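PDB 6VTJ: Non-ribosomal peptide synthetase from Methanobrevibacter ruminantium, which probably holds a peptide intermediate on the 4'-phosphopantetheine arm of its carrier domain and releases it by reduction in a Rossmann-type reductase domain. Local coordinates for residues A22-I27 with E31-E36; Y101-I106 with T281-Q286. All coordinates share one frame; numbering follows the deposited sequence.

Interaction 1: residues A22-I27 with E31-E36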
ATOM      1  N   ALA A  22      25.517 -10.842  19.606  1.00 34.52           N
ATOM      2  CA  ALA A  22      25.562 -12.286  19.396  1.00 37.52           C
ATOM      3  C   ALA A  22      24.339 -12.759  18.631  1.00 38.57           C
ATOM      4  O   ALA A  22      24.431 -13.679  17.808  1.00 38.24           O
ATOM      5  CB  ALA A  22      25.669 -13.023  20.730  1.00 39.50           C
ATOM      6  N   ILE A  23      23.182 -12.145  18.893  1.00 39.10           N
ATOM      7  CA  ILE A  23      21.973 -12.511  18.161  1.00 37.26           C
ATOM      8  C   ILE A  23      22.110 -12.152  16.681  1.00 38.11           C
ATOM      9  O   ILE A  23      21.821 -12.975  15.805  1.00 36.77           O
ATOM     10  CB  ILE A  23      20.739 -11.851  18.797  1.00 39.84           C
ATOM     11  CG1 ILE A  23      20.504 -12.414  20.200  1.00 39.68           C
ATOM     12  CG2 ILE A  23      19.543 -12.095  17.930  1.00 40.25           C
ATOM     13  CD1 ILE A  23      19.436 -11.704  20.980  1.00 36.39           C
ATOM     14  N   PHE A  24      22.524 -10.912  16.382  1.00 37.20           N
ATOM     15  CA  PHE A  24      22.842 -10.550  15.001  1.00 37.51           C
ATOM     16  C   PHE A  24      23.701 -11.626  14.353  1.00 37.85           C
ATOM     17  O   PHE A  24      23.359 -12.159  13.293  1.00 42.00           O
ATOM     18  CB  PHE A  24      23.588  -9.216  14.938  1.00 37.77           C
ATOM     19  CG  PHE A  24      22.711  -7.991  14.916  1.00 33.45           C
ATOM     20  CD1 PHE A  24      21.551  -7.918  15.667  1.00 31.92           C
ATOM     21  CD2 PHE A  24      23.092  -6.879  14.173  1.00 35.54           C
ATOM     22  CE1 PHE A  24      20.766  -6.767  15.668  1.00 34.93           C
ATOM     23  CE2 PHE A  24      22.320  -5.728  14.161  1.00 35.56           C
ATOM     24  CZ  PHE A  24      21.154  -5.668  14.916  1.00 39.56           C
ATOM     25  N   SER A  25      24.813 -11.976  14.996  1.00 33.53           N
ATOM     26  CA  SER A  25      25.764 -12.875  14.355  1.00 38.18           C
ATOM     27  C   SER A  25      25.185 -14.276  14.164  1.00 36.03           C
ATOM     28  O   SER A  25      25.479 -14.941  13.169  1.00 39.06           O
ATOM     29  CB  SER A  25      27.056 -12.934  15.166  1.00 39.53           C
ATOM     30  OG  SER A  25      27.063 -14.051  16.039  1.00 41.80           O
ATOM     31  N   SER A  26      24.369 -14.749  15.100  1.00 36.25           N
ATOM     32  CA  SER A  26      23.793 -16.085  14.964  1.00 37.05           C
ATOM     33  C   SER A  26      22.703 -16.112  13.899  1.00 44.16           C
ATOM     34  O   SER A  26      22.600 -17.073  13.125  1.00 45.70           O
ATOM     35  CB  SER A  26      23.235 -16.536  16.306  1.00 35.84           C
ATOM     36  OG  SER A  26      22.525 -17.745  16.175  1.00 53.50           O
ATOM     37  N   ILE A  27      21.889 -15.059  13.844  1.00 42.90           N
ATOM     38  CA  ILE A  27      20.788 -14.987  12.890  1.00 40.70           C
ATOM     39  C   ILE A  27      21.319 -14.856  11.468  1.00 43.12           C
ATOM     40  O   ILE A  27      20.869 -15.559  10.556  1.00 47.49           O
ATOM     41  CB  ILE A  27      19.865 -13.814  13.268  1.00 40.54           C
ATOM     42  CG1 ILE A  27      19.073 -14.132  14.536  1.00 38.08           C
ATOM     43  CG2 ILE A  27      18.939 -13.489  12.147  1.00 47.39           C
ATOM     44  CD1 ILE A  27      18.063 -15.222  14.360  1.00 45.67           C
ATOM     45  N   GLU A  31      30.707 -14.416  11.262  1.00 52.15           N
ATOM     46  CA  GLU A  31      31.675 -14.789  12.290  1.00 51.87           C
ATOM     47  C   GLU A  31      31.774 -13.714  13.368  1.00 47.40           C
ATOM     48  O   GLU A  31      31.649 -14.004  14.565  1.00 43.22           O
ATOM     49  CB  GLU A  31      33.046 -15.050  11.654  1.00 49.47           C
ATOM     50  N   THR A  32      31.971 -12.460  12.959  1.00 48.49           N
ATOM     51  CA  THR A  32      32.184 -11.356  13.889  1.00 47.88           C
ATOM     52  C   THR A  32      31.257 -10.205  13.531  1.00 44.79           C
ATOM     53  O   THR A  32      31.302  -9.701  12.408  1.00 45.13           O
ATOM     54  CB  THR A  32      33.641 -10.883  13.865  1.00 47.03           C
ATOM     55  OG1 THR A  32      34.525 -12.015  13.897  1.00 50.57           O
ATOM     56  CG2 THR A  32      33.908 -10.005  15.070  1.00 47.08           C
ATOM     57  N   VAL A  33      30.439  -9.776  14.491  1.00 44.90           N
ATOM     58  CA  VAL A  33      29.550  -8.627  14.330  1.00 41.06           C
ATOM     59  C   VAL A  33      29.908  -7.598  15.402  1.00 45.54           C
ATOM     60  O   VAL A  33      29.906  -7.917  16.597  1.00 43.66           O
ATOM     61  CB  VAL A  33      28.072  -9.032  14.444  1.00 36.79           C
ATOM     62  CG1 VAL A  33      27.173  -7.797  14.645  1.00 37.33           C
ATOM     63  CG2 VAL A  33      27.649  -9.866  13.250  1.00 41.24           C
ATOM     64  N   GLY A  34      30.215  -6.363  14.975  1.00 43.54           N
ATOM     65  CA  GLY A  34      30.485  -5.291  15.906  1.00 42.60           C
ATOM     66  C   GLY A  34      29.215  -4.602  16.371  1.00 43.74           C
ATOM     67  O   GLY A  34      28.124  -4.844  15.871  1.00 44.64           O
ATOM     68  N   VAL A  35      29.373  -3.725  17.363  1.00 45.07           N
ATOM     69  CA  VAL A  35      28.219  -3.082  17.989  1.00 44.30           C
ATOM     70  C   VAL A  35      27.674  -1.937  17.152  1.00 46.85           C
ATOM     71  O   VAL A  35      26.559  -1.460  17.409  1.00 44.85           O
ATOM     72  CB  VAL A  35      28.604  -2.608  19.406  1.00 48.08           C
ATOM     73  CG1 VAL A  35      29.356  -1.272  19.356  1.00 47.34           C
ATOM     74  CG2 VAL A  35      27.370  -2.546  20.318  1.00 43.40           C
ATOM     75  N   GLU A  36      28.435  -1.488  16.156  1.00 44.82           N
ATOM     76  CA  GLU A  36      27.999  -0.456  15.227  1.00 49.58           C
ATOM     77  C   GLU A  36      27.751  -1.011  13.831  1.00 49.37           C
ATOM     78  O   GLU A  36      27.642  -0.236  12.874  1.00 51.61           O
ATOM     79  CB  GLU A  36      29.033   0.666  15.184  1.00 47.00           C
ATOM     80  CG  GLU A  36      29.451   1.130  16.564  1.00 54.56           C
ATOM     81  CD  GLU A  36      28.892   2.492  16.926  1.00 62.60           C
ATOM     82  OE1 GLU A  36      29.703   3.443  17.073  1.00 67.33           O
ATOM     83  OE2 GLU A  36      27.650   2.607  17.077  1.00 59.26           O
TER

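Interaction 2: residues Y101-I106 with T281-Q286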
ATOM      1  N   TYR A 101       4.741  24.261   5.798  1.00 39.47           N
ATOM      2  CA  TYR A 101       3.872  24.327   4.634  1.00 38.03           C
ATOM      3  C   TYR A 101       2.618  25.081   5.021  1.00 35.51           C
ATOM      4  O   TYR A 101       2.129  24.953   6.149  1.00 38.09           O
ATOM      5  CB  TYR A 101       3.518  22.919   4.125  1.00 37.31           C
ATOM      6  CG  TYR A 101       3.052  22.867   2.678  1.00 37.50           C
ATOM      7  CD1 TYR A 101       3.962  22.712   1.638  1.00 37.11           C
ATOM      8  CD2 TYR A 101       1.711  22.950   2.362  1.00 34.51           C
ATOM      9  CE1 TYR A 101       3.542  22.651   0.321  1.00 39.42           C
ATOM     10  CE2 TYR A 101       1.278  22.897   1.040  1.00 36.85           C
ATOM     11  CZ  TYR A 101       2.198  22.750   0.028  1.00 35.31           C
ATOM     12  OH  TYR A 101       1.777  22.699  -1.278  1.00 39.19           O
ATOM     13  N   ASN A 102       2.119  25.871   4.085  1.00 39.36           N
ATOM     14  CA  ASN A 102       0.857  26.579   4.230  1.00 39.57           C
ATOM     15  C   ASN A 102      -0.213  25.781   3.485  1.00 34.84           C
ATOM     16  O   ASN A 102      -0.240  25.770   2.253  1.00 34.91           O
ATOM     17  CB  ASN A 102       0.988  28.001   3.686  1.00 41.94           C
ATOM     18  CG  ASN A 102      -0.164  28.889   4.105  1.00 50.52           C
ATOM     19  OD1 ASN A 102      -1.312  28.436   4.193  1.00 46.58           O
ATOM     20  ND2 ASN A 102       0.127  30.166   4.351  1.00 47.36           N
ATOM     21  N   TYR A 103      -1.092  25.115   4.225  1.00 34.13           N
ATOM     22  CA  TYR A 103      -2.125  24.278   3.622  1.00 35.06           C
ATOM     23  C   TYR A 103      -3.402  25.043   3.273  1.00 37.62           C
ATOM     24  O   TYR A 103      -4.420  24.413   2.994  1.00 42.77           O
ATOM     25  CB  TYR A 103      -2.460  23.106   4.550  1.00 30.90           C
ATOM     26  CG  TYR A 103      -1.326  22.106   4.689  1.00 34.85           C
ATOM     27  CD1 TYR A 103      -1.189  21.051   3.789  1.00 32.02           C
ATOM     28  CD2 TYR A 103      -0.394  22.217   5.711  1.00 34.31           C
ATOM     29  CE1 TYR A 103      -0.155  20.131   3.908  1.00 31.61           C
ATOM     30  CE2 TYR A 103       0.661  21.298   5.832  1.00 34.96           C
ATOM     31  CZ  TYR A 103       0.767  20.260   4.925  1.00 34.62           C
ATOM     32  OH  TYR A 103       1.799  19.353   5.033  1.00 31.96           O
ATOM     33  N   GLY A 104      -3.375  26.377   3.271  1.00 37.83           N
ATOM     34  CA  GLY A 104      -4.604  27.126   3.057  1.00 36.75           C
ATOM     35  C   GLY A 104      -5.228  26.883   1.696  1.00 39.15           C
ATOM     36  O   GLY A 104      -6.421  26.577   1.591  1.00 38.25           O
ATOM     37  N   GLU A 105      -4.428  27.012   0.631  1.00 37.55           N
ATOM     38  CA  GLU A 105      -4.967  26.910  -0.724  1.00 34.78           C
ATOM     39  C   GLU A 105      -5.457  25.495  -1.040  1.00 37.95           C
ATOM     40  O   GLU A 105      -6.513  25.309  -1.675  1.00 33.52           O
ATOM     41  CB  GLU A 105      -3.903  27.336  -1.732  1.00 40.28           C
ATOM     42  CG  GLU A 105      -3.680  28.834  -1.802  1.00 46.52           C
ATOM     43  CD  GLU A 105      -2.923  29.241  -3.051  1.00 57.64           C
ATOM     44  OE1 GLU A 105      -1.688  29.439  -2.968  1.00 61.61           O
ATOM     45  OE2 GLU A 105      -3.566  29.356  -4.120  1.00 63.46           O
ATOM     46  N   ILE A 106      -4.688  24.490  -0.630  1.00 34.78           N
ATOM     47  CA  ILE A 106      -5.129  23.107  -0.781  1.00 35.19           C
ATOM     48  C   ILE A 106      -6.466  22.895  -0.076  1.00 32.23           C
ATOM     49  O   ILE A 106      -7.387  22.304  -0.642  1.00 36.28           O
ATOM     50  CB  ILE A 106      -4.045  22.149  -0.255  1.00 32.32           C
ATOM     51  CG1 ILE A 106      -2.937  22.003  -1.287  1.00 28.80           C
ATOM     52  CG2 ILE A 106      -4.644  20.813   0.109  1.00 33.33           C
ATOM     53  CD1 ILE A 106      -1.826  21.098  -0.856  1.00 31.38           C
ATOM     54  N   THR A 281     -10.295  15.938   3.497  1.00 30.54           N
ATOM     55  CA  THR A 281      -9.253  16.010   4.508  1.00 31.33           C
ATOM     56  C   THR A 281      -7.895  15.665   3.904  1.00 31.46           C
ATOM     57  O   THR A 281      -7.749  14.638   3.230  1.00 28.85           O
ATOM     58  CB  THR A 281      -9.562  15.049   5.664  1.00 35.16           C
ATOM     59  OG1 THR A 281     -10.904  15.255   6.134  1.00 29.09           O
ATOM     60  CG2 THR A 281      -8.587  15.268   6.803  1.00 29.03           C
ATOM     61  N   LEU A 282      -6.893  16.506   4.166  1.00 31.55           N
ATOM     62  CA  LEU A 282      -5.520  16.105   3.887  1.00 31.94           C
ATOM     63  C   LEU A 282      -4.720  16.089   5.180  1.00 33.59           C
ATOM     64  O   LEU A 282      -4.481  15.019   5.741  1.00 35.50           O
ATOM     65  CB  LEU A 282      -4.855  17.021   2.854  1.00 34.82           C
ATOM     66  CG  LEU A 282      -3.369  16.795   2.533  1.00 30.49           C
ATOM     67  CD1 LEU A 282      -3.094  15.421   2.035  1.00 26.30           C
ATOM     68  CD2 LEU A 282      -2.935  17.787   1.495  1.00 34.13           C
ATOM     69  N   TYR A 283      -4.322  17.258   5.674  1.00 36.89           N
ATOM     70  CA  TYR A 283      -3.405  17.361   6.798  1.00 32.41           C
ATOM     71  C   TYR A 283      -4.112  17.864   8.047  1.00 30.52           C
ATOM     72  O   TYR A 283      -4.752  18.919   8.020  1.00 33.88           O
ATOM     73  CB  TYR A 283      -2.253  18.298   6.463  1.00 34.40           C
ATOM     74  CG  TYR A 283      -1.219  18.345   7.555  1.00 29.33           C
ATOM     75  CD1 TYR A 283      -0.548  17.198   7.924  1.00 34.53           C
ATOM     76  CD2 TYR A 283      -0.926  19.530   8.229  1.00 36.82           C
ATOM     77  CE1 TYR A 283       0.410  17.210   8.914  1.00 36.02           C
ATOM     78  CE2 TYR A 283       0.049  19.562   9.238  1.00 36.64           C
ATOM     79  CZ  TYR A 283       0.713  18.391   9.571  1.00 37.81           C
ATOM     80  OH  TYR A 283       1.676  18.356  10.565  1.00 41.07           O
ATOM     81  N   TYR A 284      -3.944  17.136   9.153  1.00 29.51           N
ATOM     82  CA  TYR A 284      -4.419  17.587  10.458  1.00 35.86           C
ATOM     83  C   TYR A 284      -3.459  17.145  11.573  1.00 31.10           C
ATOM     84  O   TYR A 284      -3.901  16.832  12.685  1.00 28.89           O
ATOM     85  CB  TYR A 284      -5.851  17.079  10.715  1.00 32.61           C
ATOM     86  CG  TYR A 284      -5.992  15.575  10.605  1.00 34.23           C
ATOM     87  CD1 TYR A 284      -6.041  14.945   9.360  1.00 32.55           C
ATOM     88  CD2 TYR A 284      -6.054  14.777  11.746  1.00 32.78           C
ATOM     89  CE1 TYR A 284      -6.153  13.560   9.259  1.00 30.27           C
ATOM     90  CE2 TYR A 284      -6.177  13.414  11.654  1.00 32.42           C
ATOM     91  CZ  TYR A 284      -6.224  12.805  10.413  1.00 30.17           C
ATOM     92  OH  TYR A 284      -6.328  11.432  10.330  1.00 31.47           O
ATOM     93  N   GLU A 285      -2.158  17.085  11.279  1.00 35.06           N
ATOM     94  CA  GLU A 285      -1.131  16.609  12.216  1.00 34.92           C
ATOM     95  C   GLU A 285      -1.422  15.198  12.729  1.00 36.03           C
ATOM     96  O   GLU A 285      -1.295  14.901  13.922  1.00 38.21           O
ATOM     97  CB  GLU A 285      -0.941  17.590  13.375  1.00 37.29           C
ATOM     98  CG  GLU A 285       0.115  18.619  13.040  1.00 45.68           C
ATOM     99  CD  GLU A 285       0.276  19.705  14.080  1.00 49.92           C
ATOM    100  OE1 GLU A 285       0.645  19.374  15.230  1.00 44.53           O
ATOM    101  OE2 GLU A 285       0.033  20.890  13.731  1.00 50.76           O
ATOM    102  N   GLN A 286      -1.804  14.321  11.805  1.00 35.54           N
ATOM    103  CA  GLN A 286      -1.909  12.898  12.078  1.00 35.56           C
ATOM    104  C   GLN A 286      -0.514  12.282  12.127  1.00 33.78           C
ATOM    105  O   GLN A 286       0.483  12.892  11.725  1.00 39.97           O
ATOM    106  CB  GLN A 286      -2.769  12.201  11.013  1.00 30.47           C
ATOM    107  CG  GLN A 286      -2.179  12.219   9.589  1.00 30.26           C
ATOM    108  CD  GLN A 286      -2.648  13.420   8.734  1.00 31.97           C
ATOM    109  OE1 GLN A 286      -2.651  14.556   9.195  1.00 31.56           O
ATOM    110  NE2 GLN A 286      -3.045  13.153   7.482  1.00 26.72           N
TER

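Interaction 1: residues A22-I27 with E31-E36
Val33 sets its two methyl branches against Phe24 and Ser25, joining the first helix of the carrier-protein helical bundle to the long loop that leads toward helix 46-58. The loop turns back after the helix ends, bringing the CA atoms of Ser25 and Val33 to 5.7 Å. With CG1 anti to the backbone N (chi1 165°), Val33 splays its branches over two successive helical residues: CG1 goes to Phe24, CG2 to Ser25. A beta-branched residue suits the place, since two short arms span the step between helix neighbours without a long chain to fold away. Phe24 offers its CB to the valine, while its CG, anti to the carbonyl carbon (chi1 -86°), carries the ring on into the bundle. There the ring meets Phe39 edge-to-face and packs on Leu52 of helix 46-58 and Pro74 and Leu77 of helix 74-82. Serine is small enough at the next position for the loop to come close, and it contributes carbon rather than its hydroxyl to the meeting. The contact is thus purely apolar, with Phe24 CB 3.9 Å from Val33 CG1 and Ser25 CB 3.7 Å from Val33 CG2.

Interaction 2: residues Y101-I106 with T281-Q286
Two first torsions bring Tyr103 and Tyr283 together: Tyr283 holds CG anti to its own backbone N (chi1 -175°), and Tyr103 holds CG anti to the carbonyl carbon (chi1 -68°). Together these turns lay one ring over the other in an offset stack, with centroids 4.7 Å apart and planes inclined by 23°. The slip brings Tyr283 CB over the face of the Tyr103 ring as a CH-pi contact, 3.9 Å from its centroid, while Tyr283 CD2 lies 3.4 Å from Tyr103 CE2. Tyr101 points CD2 at the centre of the opposite face of Tyr103, and the backbone N of Glu285 sits above the far face of Tyr283. Tyrosine suits position 103 because its flat ring stacks while its hydroxyl bonds to Ile98 O and to Arg301. A leucine in its place would probably leave Tyr283 without its stacking partner and Ile98 O and Arg301 without the hydroxyl. Beside the stack, Ile106 CG2 meets Leu282 CD2 at 3.7 Å, two branched aliphatic chains filling the adjoining buried space. Each segment is also braced by its own bonds. Asn102 OD1 accepts from Gly104 N at 3.1 Å in an Asx turn at the start of the helix, where a side chain on Gly104 would crowd that oxygen. Gln286 NE2 gives to Leu282 O and also to Val261 O, and its OE1 takes a nearly linear bond from Tyr284 N, which holds the turn of the loop. Helix 291-308 lines the contact through Phe297, Glu300 and Leu304, and helix 94-99 reaches Tyr283 with Ile98 and Lys99; residues 281-286 belong to the long loop between strand 252-258 and helix 291-308.

From the N terminus, interaction 1 comes first and is local: helix 15-28 ends and the following loop folds back on it, closing a loop with only three residues between the segments. Interaction 2 opens later and closes a far longer one, with 174 residues between its segments, running through the first strands of the mixed sheet and their helices. The two are in series, neither nested nor crossed. Their centres lie about 44 Å apart and their nearest atoms about 28 Å, so they do not touch. Interaction 1 joins helix 15-28 to the loop after it within the carrier bundle, whereas interaction 2 ties helix 104-111, and the chain leading into it, to the Rossmann-type reductase fold.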